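Tyrosine--tRNA ligase (PDB 2CYC) probably catalyses the two-step attachment of tyrosine to tRNA(Tyr), activating the amino acid with ATP as Tyr-AMP before passing it to the acceptor end of the tRNA. Local coordinates at residues G31-G39 / D175-A186; F71-I79 / L87-F98. All coordinates share one frame; numbering follows the deposited sequence.

Interaction 1 of 2, residues G31-G39 / D175-A186. With TYR (tyrosine), chain C.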
loop_
_atom_site.group_PDB
_atom_site.type_symbol
_atom_site.label_atom_id
_atom_site.label_comp_id
_atom_site.label_asym_id
_atom_site.label_seq_id
_atom_site.Cartn_x
_atom_site.Cartn_y
_atom_site.Cartn_z
ATOM N N GLY A 31 8.166 -20.435 -26.736
ATOM C CA GLY A 31 7.804 -19.243 -27.479
ATOM C C GLY A 31 6.992 -18.249 -26.667
ATOM O O GLY A 31 6.141 -17.540 -27.204
ATOM N N ALA A 32 7.246 -18.190 -25.365
ATOM C CA ALA A 32 6.527 -17.251 -24.517
ATOM C C ALA A 32 6.906 -15.816 -24.895
ATOM O O ALA A 32 7.956 -15.577 -25.487
ATOM C CB ALA A 32 6.864 -17.514 -23.055
ATOM N N PRO A 33 6.037 -14.844 -24.587
ATOM C CA PRO A 33 6.365 -13.452 -24.919
ATOM C C PRO A 33 7.634 -13.044 -24.178
ATOM O O PRO A 33 7.854 -13.464 -23.045
ATOM C CB PRO A 33 5.134 -12.674 -24.432
ATOM C CG PRO A 33 4.552 -13.569 -23.363
ATOM C CD PRO A 33 4.701 -14.942 -23.979
ATOM N N LEU A 34 8.469 -12.242 -24.826
ATOM C CA LEU A 34 9.719 -11.793 -24.230
ATOM C C LEU A 34 9.696 -10.279 -24.044
ATOM O O LEU A 34 10.088 -9.520 -24.934
ATOM C CB LEU A 34 10.910 -12.200 -25.116
ATOM C CG LEU A 34 11.055 -13.712 -25.334
ATOM C CD1 LEU A 34 12.146 -14.013 -26.351
ATOM C CD2 LEU A 34 11.360 -14.372 -24.009
ATOM N N GLN A 35 9.211 -9.849 -22.887
ATOM C CA GLN A 35 9.145 -8.436 -22.588
ATOM C C GLN A 35 10.080 -8.152 -21.431
ATOM O O GLN A 35 9.914 -8.681 -20.332
ATOM C CB GLN A 35 7.718 -8.025 -22.212
ATOM C CG GLN A 35 7.602 -6.594 -21.709
ATOM C CD GLN A 35 7.814 -5.569 -22.804
ATOM O OE1 GLN A 35 8.811 -4.826 -22.822
ATOM N NE2 GLN A 35 6.877 -5.523 -23.731
ATOM N N HIS A 36 11.072 -7.320 -21.696
ATOM C CA HIS A 36 12.026 -6.943 -20.681
ATOM C C HIS A 36 11.674 -5.560 -20.159
ATOM O O HIS A 36 10.831 -4.855 -20.720
ATOM C CB HIS A 36 13.452 -6.919 -21.275
ATOM C CG HIS A 36 14.347 -5.867 -20.685
ATOM N ND1 HIS A 36 14.146 -4.518 -20.890
ATOM C CD2 HIS A 36 15.453 -5.967 -19.906
ATOM C CE1 HIS A 36 15.092 -3.832 -20.270
ATOM N NE2 HIS A 36 15.899 -4.686 -19.666
ATOM N N TYR A 37 12.331 -5.209 -19.063
ATOM C CA TYR A 37 12.235 -3.902 -18.468
ATOM C C TYR A 37 13.286 -3.806 -17.377
ATOM O O TYR A 37 13.772 -4.816 -16.859
ATOM C CB TYR A 37 10.835 -3.643 -17.884
ATOM C CG TYR A 37 10.731 -3.651 -16.364
ATOM C CD1 TYR A 37 10.207 -2.548 -15.672
ATOM C CD2 TYR A 37 11.081 -4.788 -15.622
ATOM C CE1 TYR A 37 10.020 -2.587 -14.283
ATOM C CE2 TYR A 37 10.904 -4.836 -14.233
ATOM C CZ TYR A 37 10.366 -3.741 -13.574
ATOM O OH TYR A 37 10.121 -3.827 -12.226
ATOM N N ILE A 38 13.654 -2.574 -17.070
ATOM C CA ILE A 38 14.562 -2.278 -15.977
ATOM C C ILE A 38 14.125 -0.885 -15.543
ATOM O O ILE A 38 14.015 0.041 -16.361
ATOM C CB ILE A 38 16.088 -2.346 -16.368
ATOM C CG1 ILE A 38 16.925 -1.904 -15.160
ATOM C CG2 ILE A 38 16.402 -1.496 -17.604
ATOM C CD1 ILE A 38 18.418 -2.251 -15.259
ATOM N N GLY A 39 13.810 -0.762 -14.261
ATOM C CA GLY A 39 13.352 0.506 -13.733
ATOM C C GLY A 39 14.451 1.284 -13.042
ATOM O O GLY A 39 15.408 0.713 -12.518
ATOM N N ASP A 175 4.755 -3.643 -10.954
ATOM C CA ASP A 175 5.236 -3.077 -12.207
ATOM C C ASP A 175 5.594 -4.195 -13.174
ATOM O O ASP A 175 5.414 -4.066 -14.388
ATOM C CB ASP A 175 6.495 -2.230 -11.990
ATOM C CG ASP A 175 6.234 -0.988 -11.176
ATOM O OD1 ASP A 175 5.075 -0.528 -11.144
ATOM O OD2 ASP A 175 7.198 -0.466 -10.588
ATOM N N ILE A 176 6.125 -5.285 -12.629
ATOM C CA ILE A 176 6.519 -6.409 -13.457
ATOM C C ILE A 176 5.315 -7.100 -14.091
ATOM O O ILE A 176 5.242 -7.268 -15.313
ATOM C CB ILE A 176 7.345 -7.448 -12.633
ATOM C CG1 ILE A 176 8.732 -6.867 -12.322
ATOM C CG2 ILE A 176 7.451 -8.774 -13.400
ATOM C CD1 ILE A 176 9.542 -7.657 -11.302
ATOM N N PHE A 177 4.355 -7.485 -13.264
ATOM C CA PHE A 177 3.194 -8.192 -13.778
ATOM C C PHE A 177 2.249 -7.351 -14.608
ATOM O O PHE A 177 1.705 -7.832 -15.595
ATOM C CB PHE A 177 2.476 -8.878 -12.619
ATOM C CG PHE A 177 3.304 -9.955 -11.993
ATOM C CD1 PHE A 177 3.469 -11.184 -12.641
ATOM C CD2 PHE A 177 4.016 -9.713 -10.825
ATOM C CE1 PHE A 177 4.343 -12.152 -12.136
ATOM C CE2 PHE A 177 4.896 -10.675 -10.307
ATOM C CZ PHE A 177 5.060 -11.897 -10.968
ATOM N N TYR A 178 2.084 -6.084 -14.240
ATOM C CA TYR A 178 1.191 -5.217 -14.987
ATOM C C TYR A 178 1.660 -4.994 -16.426
ATOM O O TYR A 178 0.842 -4.884 -17.336
ATOM C CB TYR A 178 1.051 -3.865 -14.300
ATOM C CG TYR A 178 -0.097 -3.063 -14.856
ATOM C CD1 TYR A 178 -1.410 -3.341 -14.472
ATOM C CD2 TYR A 178 0.123 -2.043 -15.778
ATOM C CE1 TYR A 178 -2.474 -2.616 -14.987
ATOM C CE2 TYR A 178 -0.930 -1.314 -16.300
ATOM C CZ TYR A 178 -2.225 -1.604 -15.895
ATOM O OH TYR A 178 -3.266 -0.859 -16.375
ATOM N N GLN A 179 2.973 -4.919 -16.633
ATOM C CA GLN A 179 3.521 -4.712 -17.974
ATOM C C GLN A 179 3.805 -6.038 -18.698
ATOM O O GLN A 179 4.336 -6.035 -19.808
ATOM C CB GLN A 179 4.819 -3.892 -17.892
ATOM C CG GLN A 179 4.687 -2.571 -17.126
ATOM C CD GLN A 179 6.003 -1.821 -17.015
ATOM O OE1 GLN A 179 6.383 -1.050 -17.909
ATOM N NE2 GLN A 179 6.717 -2.054 -15.920
ATOM N N GLY A 180 3.453 -7.158 -18.068
ATOM C CA GLY A 180 3.686 -8.469 -18.659
ATOM C C GLY A 180 5.164 -8.798 -18.812
ATOM O O GLY A 180 5.561 -9.496 -19.744
ATOM N N VAL A 181 5.988 -8.311 -17.888
ATOM C CA VAL A 181 7.429 -8.543 -17.958
ATOM C C VAL A 181 7.863 -9.995 -17.696
ATOM O O VAL A 181 7.563 -10.560 -16.644
ATOM C CB VAL A 181 8.170 -7.590 -16.979
ATOM C CG1 VAL A 181 9.656 -7.878 -16.979
ATOM C CG2 VAL A 181 7.918 -6.140 -17.387
ATOM N N THR A 182 8.556 -10.601 -18.664
ATOM C CA THR A 182 9.040 -11.978 -18.517
ATOM C C THR A 182 10.558 -11.984 -18.322
ATOM O O THR A 182 11.138 -12.991 -17.921
ATOM C CB THR A 182 8.674 -12.864 -19.752
ATOM O OG1 THR A 182 9.061 -12.194 -20.958
ATOM C CG2 THR A 182 7.173 -13.156 -19.785
ATOM N N ILE A 183 11.195 -10.858 -18.634
ATOM C CA ILE A 183 12.638 -10.706 -18.438
ATOM C C ILE A 183 12.805 -9.505 -17.500
ATOM O O ILE A 183 12.893 -8.356 -17.951
ATOM C CB ILE A 183 13.394 -10.419 -19.774
ATOM C CG1 ILE A 183 13.175 -11.563 -20.773
ATOM C CG2 ILE A 183 14.893 -10.226 -19.502
ATOM C CD1 ILE A 183 13.651 -12.935 -20.301
ATOM N N ALA A 184 12.827 -9.772 -16.195
ATOM C CA ALA A 184 12.959 -8.708 -15.194
ATOM C C ALA A 184 14.440 -8.439 -14.971
ATOM O O ALA A 184 15.149 -9.240 -14.356
ATOM C CB ALA A 184 12.273 -9.125 -13.887
ATOM N N HIS A 185 14.890 -7.297 -15.479
ATOM C CA HIS A 185 16.290 -6.894 -15.428
ATOM C C HIS A 185 16.576 -5.784 -14.404
ATOM O O HIS A 185 15.843 -4.793 -14.310
ATOM C CB HIS A 185 16.706 -6.462 -16.844
ATOM C CG HIS A 185 18.063 -5.839 -16.931
ATOM N ND1 HIS A 185 18.352 -4.816 -17.808
ATOM C CD2 HIS A 185 19.201 -6.073 -16.237
ATOM C CE1 HIS A 185 19.607 -4.439 -17.645
ATOM N NE2 HIS A 185 20.145 -5.185 -16.695
ATOM N N ALA A 186 17.644 -5.969 -13.633
ATOM C CA ALA A 186 18.058 -4.999 -12.623
ATOM C C ALA A 186 19.479 -5.286 -12.164
ATOM O O ALA A 186 20.078 -6.292 -12.549
ATOM C CB ALA A 186 17.119 -5.055 -11.403
HETATM N N TYR C . 14.162 0.138 -6.980
HETATM C CA TYR C . 14.913 0.534 -8.210
HETATM C C TYR C . 16.176 1.308 -7.838
HETATM O O TYR C . 16.329 1.654 -6.646
HETATM C CB TYR C . 14.021 1.395 -9.119
HETATM C CG TYR C . 12.814 0.653 -9.661
HETATM C CD1 TYR C . 12.967 -0.474 -10.468
HETATM C CD2 TYR C . 11.516 1.080 -9.368
HETATM C CE1 TYR C . 11.850 -1.166 -10.968
HETATM C CE2 TYR C . 10.402 0.408 -9.867
HETATM C CZ TYR C . 10.571 -0.714 -10.660
HETATM O OH TYR C . 9.458 -1.384 -11.139
HETATM O OXT TYR C . 16.995 1.564 -8.743
HETATM O O HOH W 1 14.394 -3.265 -12.585
#
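H36 pairs with I183 and Y37 with A184 as parallel neighbours in the central sheet, the short strands 36-39 and 183-186 running 29° apart. Q35 O accepts from both T182 N (2.9 Å) and I183 N, and H185 N donates to Y37 O. Ahead of the strand, T182 OG1 donates to P33 O at 2.7 Å and accepts from Q35 N; its chi1 of 50° sets the hydroxyl between its own backbone N and carbonyl carbon. H36 NE2 and H185 ND1 are hydrogen-bonded at 3.1 Å, and either could donate, each in the plane of the other ring, while H36 ND1 bonds to R69 and H185 NE2 to H223. I38 CD1 lies over a face of the H185 imidazole, a CH-pi contact 3.6 Å from the centroid. On the sheet face of Y37 and A184, the Y37 ring passes V181 CG1 and, at CE2, I176 CG1 (3.5 Å). Q179 NE2, hydrogen-bonded to D175 O, sits 3.5 Å from Y37 CD1. Y37 OH lies 2.8 Å from the hydroxyl of the bound tyrosine, which donates to D175 OD2. The substrate hydroxyl thus sits between a carboxylate acceptor and the Y37 hydroxyl, consistent with selection of tyrosine over phenylalanine.

Interaction 2 of 2, residues F71-I79 / L87-F98; sequences FLADWHSWI and LEVIQEVALKYF. With TYR (tyrosine), chain C.
L87 reaches across to helix 74-79 with CG anti to its backbone N (chi1 -178°), which carries both methyls in among two indoles. Its CB lies 4.2 Å from W78 CG; beyond the fork, CD1 meets D74 O and W75 CD1, each at 3.8 Å, and also W78 CB. CD2 packs over one face of the W78 indole and comes within 3.9 Å of W75 NE1. One turn on, I90 CG2 rests on D74 CA while CD1 pushes to 3.5 Å from W78 N, against the backbone. The axes of segments 74-79 and 87-98 cross at 136° and approach to 9.2 Å in the Rossmann-type catalytic domain of a class I synthetase, where helix 87-108 belongs to the crossover from strand 69-72 to its parallel neighbour 117-120. At the strand end, L72 CB faces A94 CB, and L72 CD2 touches F98 CD1 at 3.6 Å, the two lying alongside, ends opposed. D74 OD2 is hydrogen-bonded to S122 OG and lies 3.4 Å from Q91 CG. Turned from helix 87-98, H76 lays a ring face over CE2 of the bound tyrosine, 3.4 Å from H76 CD2, and A73 CB touches the ligand's CD2. The second subunit packs Q132 on W75 and L87.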
loop_
_atom_site.group_PDB
_atom_site.type_symbol
_atom_site.label_atom_id
_atom_site.label_comp_id
_atom_site.label_asym_id
_atom_site.label_seq_id
_atom_site.Cartn_x
_atom_site.Cartn_y
_atom_site.Cartn_z
ATOM N N PHE A 71 12.077 1.805 -17.679
ATOM C CA PHE A 71 10.974 2.239 -16.824
ATOM C C PHE A 71 11.469 3.361 -15.899
ATOM O O PHE A 71 12.339 3.133 -15.049
ATOM C CB PHE A 71 10.513 1.024 -16.006
ATOM C CG PHE A 71 9.253 1.236 -15.207
ATOM C CD1 PHE A 71 8.006 1.259 -15.833
ATOM C CD2 PHE A 71 9.307 1.311 -13.811
ATOM C CE1 PHE A 71 6.827 1.344 -15.084
ATOM C CE2 PHE A 71 8.134 1.399 -13.047
ATOM C CZ PHE A 71 6.890 1.413 -13.690
ATOM N N LEU A 72 10.912 4.563 -16.077
ATOM C CA LEU A 72 11.285 5.735 -15.280
ATOM C C LEU A 72 10.337 5.765 -14.075
ATOM O O LEU A 72 9.169 6.162 -14.188
ATOM C CB LEU A 72 11.139 6.997 -16.140
ATOM C CG LEU A 72 11.794 6.893 -17.528
ATOM C CD1 LEU A 72 11.253 7.967 -18.477
ATOM C CD2 LEU A 72 13.301 7.009 -17.390
ATOM N N ALA A 73 10.852 5.334 -12.928
ATOM C CA ALA A 73 10.054 5.222 -11.702
ATOM C C ALA A 73 9.802 6.533 -10.966
ATOM O O ALA A 73 10.373 6.755 -9.889
ATOM C CB ALA A 73 10.723 4.208 -10.764
ATOM N N ASP A 74 8.920 7.378 -11.516
ATOM C CA ASP A 74 8.653 8.678 -10.907
ATOM C C ASP A 74 7.989 8.672 -9.529
ATOM O O ASP A 74 8.559 9.228 -8.587
ATOM C CB ASP A 74 7.906 9.621 -11.891
ATOM C CG ASP A 74 6.612 9.030 -12.463
ATOM O OD1 ASP A 74 6.302 7.836 -12.242
ATOM O OD2 ASP A 74 5.904 9.789 -13.163
ATOM N N TRP A 75 6.814 8.053 -9.386
ATOM C CA TRP A 75 6.158 8.019 -8.073
ATOM C C TRP A 75 7.060 7.320 -7.066
ATOM O O TRP A 75 7.105 7.702 -5.892
ATOM C CB TRP A 75 4.810 7.285 -8.123
ATOM C CG TRP A 75 3.707 8.054 -8.776
ATOM C CD1 TRP A 75 3.838 9.080 -9.679
ATOM C CD2 TRP A 75 2.301 7.796 -8.664
ATOM N NE1 TRP A 75 2.600 9.467 -10.137
ATOM C CE2 TRP A 75 1.638 8.699 -9.534
ATOM C CE3 TRP A 75 1.533 6.886 -7.920
ATOM C CZ2 TRP A 75 0.242 8.717 -9.681
ATOM C CZ3 TRP A 75 0.140 6.902 -8.065
ATOM C CH2 TRP A 75 -0.488 7.815 -8.941
ATOM N N HIS A 76 7.778 6.297 -7.524
ATOM C CA HIS A 76 8.680 5.554 -6.646
ATOM C C HIS A 76 9.737 6.503 -6.083
ATOM O O HIS A 76 10.041 6.464 -4.896
ATOM C CB HIS A 76 9.392 4.417 -7.402
ATOM C CG HIS A 76 8.467 3.482 -8.117
ATOM N ND1 HIS A 76 7.750 3.853 -9.236
ATOM C CD2 HIS A 76 8.183 2.173 -7.904
ATOM C CE1 HIS A 76 7.070 2.811 -9.685
ATOM N NE2 HIS A 76 7.315 1.779 -8.894
ATOM N N SER A 77 10.300 7.343 -6.947
ATOM C CA SER A 77 11.326 8.302 -6.539
ATOM C C SER A 77 10.736 9.346 -5.598
ATOM O O SER A 77 11.405 9.819 -4.682
ATOM C CB SER A 77 11.927 8.994 -7.769
ATOM O OG SER A 77 12.503 8.049 -8.649
ATOM N N TRP A 78 9.483 9.711 -5.850
ATOM C CA TRP A 78 8.766 10.677 -5.024
ATOM C C TRP A 78 8.624 10.074 -3.618
ATOM O O TRP A 78 8.895 10.728 -2.607
ATOM C CB TRP A 78 7.400 10.945 -5.669
ATOM C CG TRP A 78 6.332 11.522 -4.774
ATOM C CD1 TRP A 78 6.469 12.540 -3.866
ATOM C CD2 TRP A 78 4.952 11.131 -4.738
ATOM N NE1 TRP A 78 5.254 12.807 -3.269
ATOM C CE2 TRP A 78 4.306 11.957 -3.783
ATOM C CE3 TRP A 78 4.193 10.161 -5.424
ATOM C CZ2 TRP A 78 2.934 11.842 -3.489
ATOM C CZ3 TRP A 78 2.830 10.045 -5.138
ATOM C CH2 TRP A 78 2.213 10.886 -4.172
ATOM N N ILE A 79 8.218 8.811 -3.573
ATOM C CA ILE A 79 8.057 8.085 -2.318
ATOM C C ILE A 79 9.392 7.986 -1.594
ATOM O O ILE A 79 9.469 8.136 -0.369
ATOM C CB ILE A 79 7.545 6.652 -2.582
ATOM C CG1 ILE A 79 6.053 6.694 -2.927
ATOM C CG2 ILE A 79 7.839 5.755 -1.383
ATOM C CD1 ILE A 79 5.493 5.334 -3.330
ATOM N N LEU A 87 7.626 15.594 -7.006
ATOM C CA LEU A 87 7.212 14.756 -8.126
ATOM C C LEU A 87 7.301 15.485 -9.466
ATOM O O LEU A 87 7.714 14.899 -10.465
ATOM C CB LEU A 87 5.783 14.250 -7.899
ATOM C CG LEU A 87 5.209 13.310 -8.967
ATOM C CD1 LEU A 87 6.137 12.107 -9.150
ATOM C CD2 LEU A 87 3.823 12.849 -8.542
ATOM N N GLU A 88 6.914 16.759 -9.480
ATOM C CA GLU A 88 6.954 17.571 -10.696
ATOM C C GLU A 88 8.369 17.642 -11.266
ATOM O O GLU A 88 8.574 17.466 -12.468
ATOM C CB GLU A 88 6.497 18.996 -10.393
ATOM C CG GLU A 88 5.115 19.105 -9.808
ATOM C CD GLU A 88 4.089 19.398 -10.865
ATOM O OE1 GLU A 88 3.987 18.595 -11.819
ATOM O OE2 GLU A 88 3.390 20.431 -10.743
ATOM N N VAL A 89 9.336 17.936 -10.399
ATOM C CA VAL A 89 10.723 18.037 -10.820
ATOM C C VAL A 89 11.239 16.662 -11.236
ATOM O O VAL A 89 12.001 16.541 -12.203
ATOM C CB VAL A 89 11.608 18.621 -9.692
ATOM C CG1 VAL A 89 13.071 18.610 -10.111
ATOM C CG2 VAL A 89 11.170 20.056 -9.389
ATOM N N ILE A 90 10.823 15.633 -10.500
ATOM C CA ILE A 90 11.219 14.265 -10.808
ATOM C C ILE A 90 10.794 13.933 -12.238
ATOM O O ILE A 90 11.577 13.407 -13.029
ATOM C CB ILE A 90 10.561 13.277 -9.811
ATOM C CG1 ILE A 90 11.319 13.332 -8.484
ATOM C CG2 ILE A 90 10.536 11.850 -10.383
ATOM C CD1 ILE A 90 10.591 12.655 -7.324
ATOM N N GLN A 91 9.556 14.281 -12.572
ATOM C CA GLN A 91 9.024 14.009 -13.901
ATOM C C GLN A 91 9.709 14.786 -15.026
ATOM O O GLN A 91 9.928 14.257 -16.117
ATOM C CB GLN A 91 7.508 14.244 -13.897
ATOM C CG GLN A 91 6.780 13.119 -13.151
ATOM C CD GLN A 91 5.297 13.371 -12.931
ATOM O OE1 GLN A 91 4.505 12.428 -12.849
ATOM N NE2 GLN A 91 4.919 14.631 -12.813
ATOM N N GLU A 92 10.072 16.032 -14.755
ATOM C CA GLU A 92 10.738 16.835 -15.763
ATOM C C GLU A 92 12.130 16.260 -16.018
ATOM O O GLU A 92 12.566 16.129 -17.169
ATOM C CB GLU A 92 10.845 18.291 -15.297
ATOM C CG GLU A 92 11.841 19.092 -16.117
ATOM C CD GLU A 92 11.742 20.582 -15.881
ATOM O OE1 GLU A 92 11.553 20.991 -14.713
ATOM O OE2 GLU A 92 11.868 21.342 -16.867
ATOM N N VAL A 93 12.821 15.920 -14.930
ATOM C CA VAL A 93 14.159 15.347 -15.008
ATOM C C VAL A 93 14.141 14.010 -15.744
ATOM O O VAL A 93 14.995 13.743 -16.588
ATOM C CB VAL A 93 14.757 15.125 -13.597
ATOM C CG1 VAL A 93 16.022 14.284 -13.692
ATOM C CG2 VAL A 93 15.075 16.479 -12.942
ATOM N N ALA A 94 13.164 13.173 -15.418
ATOM C CA ALA A 94 13.044 11.863 -16.043
ATOM C C ALA A 94 12.942 11.987 -17.569
ATOM O O ALA A 94 13.666 11.322 -18.309
ATOM C CB ALA A 94 11.810 11.135 -15.484
ATOM N N LEU A 95 12.048 12.856 -18.025
ATOM C CA LEU A 95 11.824 13.070 -19.448
ATOM C C LEU A 95 12.851 13.938 -20.172
ATOM O O LEU A 95 13.154 13.698 -21.337
ATOM C CB LEU A 95 10.429 13.674 -19.655
ATOM C CG LEU A 95 9.290 12.698 -19.981
ATOM C CD1 LEU A 95 9.378 11.461 -19.102
ATOM C CD2 LEU A 95 7.960 13.407 -19.805
ATOM N N LYS A 96 13.398 14.939 -19.495
ATOM C CA LYS A 96 14.337 15.828 -20.158
ATOM C C LYS A 96 15.804 15.487 -20.027
ATOM O O LYS A 96 16.614 15.913 -20.851
ATOM C CB LYS A 96 14.094 17.266 -19.699
ATOM C CG LYS A 96 12.780 17.835 -20.202
ATOM C CD LYS A 96 12.573 19.256 -19.699
ATOM C CE LYS A 96 11.319 19.883 -20.298
ATOM N NZ LYS A 96 11.082 21.264 -19.782
ATOM N N TYR A 97 16.158 14.724 -19.001
ATOM C CA TYR A 97 17.557 14.353 -18.815
ATOM C C TYR A 97 17.815 12.856 -18.809
ATOM O O TYR A 97 18.585 12.345 -19.620
ATOM C CB TYR A 97 18.107 14.921 -17.505
ATOM C CG TYR A 97 19.431 14.295 -17.116
ATOM C CD1 TYR A 97 20.605 14.612 -17.809
ATOM C CD2 TYR A 97 19.501 13.336 -16.103
ATOM C CE1 TYR A 97 21.811 13.991 -17.504
ATOM C CE2 TYR A 97 20.704 12.702 -15.791
ATOM C CZ TYR A 97 21.856 13.035 -16.497
ATOM O OH TYR A 97 23.049 12.422 -16.193
ATOM N N PHE A 98 17.171 12.158 -17.881
ATOM C CA PHE A 98 17.393 10.730 -17.729
ATOM C C PHE A 98 17.122 9.893 -18.966
ATOM O O PHE A 98 17.942 9.059 -19.342
ATOM C CB PHE A 98 16.585 10.190 -16.541
ATOM C CG PHE A 98 17.096 8.880 -16.034
ATOM C CD1 PHE A 98 16.734 7.685 -16.653
ATOM C CD2 PHE A 98 18.004 8.841 -14.978
ATOM C CE1 PHE A 98 17.271 6.467 -16.228
ATOM C CE2 PHE A 98 18.548 7.625 -14.546
ATOM C CZ PHE A 98 18.177 6.438 -15.176
HETATM N N TYR C . 14.162 0.138 -6.980
HETATM C CA TYR C . 14.913 0.534 -8.210
HETATM C C TYR C . 16.176 1.308 -7.838
HETATM O O TYR C . 16.329 1.654 -6.646
HETATM C CB TYR C . 14.021 1.395 -9.119
HETATM C CG TYR C . 12.814 0.653 -9.661
HETATM C CD1 TYR C . 12.967 -0.474 -10.468
HETATM C CD2 TYR C . 11.516 1.080 -9.368
HETATM C CE1 TYR C . 11.850 -1.166 -10.968
HETATM C CE2 TYR C . 10.402 0.408 -9.867
HETATM C CZ TYR C . 10.571 -0.714 -10.660
HETATM O OH TYR C . 9.458 -1.384 -11.139
HETATM O OXT TYR C . 16.995 1.564 -8.743
#

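From the N terminus, the chain leaves helix 21-30 and passes through segment 31-39, the first half of interaction 1, into strand 36-40. Strand 69-72 and helix 74-79 follow, and interaction 2 soon closes a short loop with helix 87-108, only seven residues lying between its segments. The wide loop of interaction 1 closes later, when helix 164-178 leads into strand 183-187, so interaction 2 is nested within it. Strands 36-40 and 69-72 are neighbours in one sheet, and I38 O lies 2.9 Å from F71 N, a probable hydrogen bond. A weak hydrogen bond of H76 NE2 with D175 OD2 also ties the two contacts, and both border the bound tyrosine.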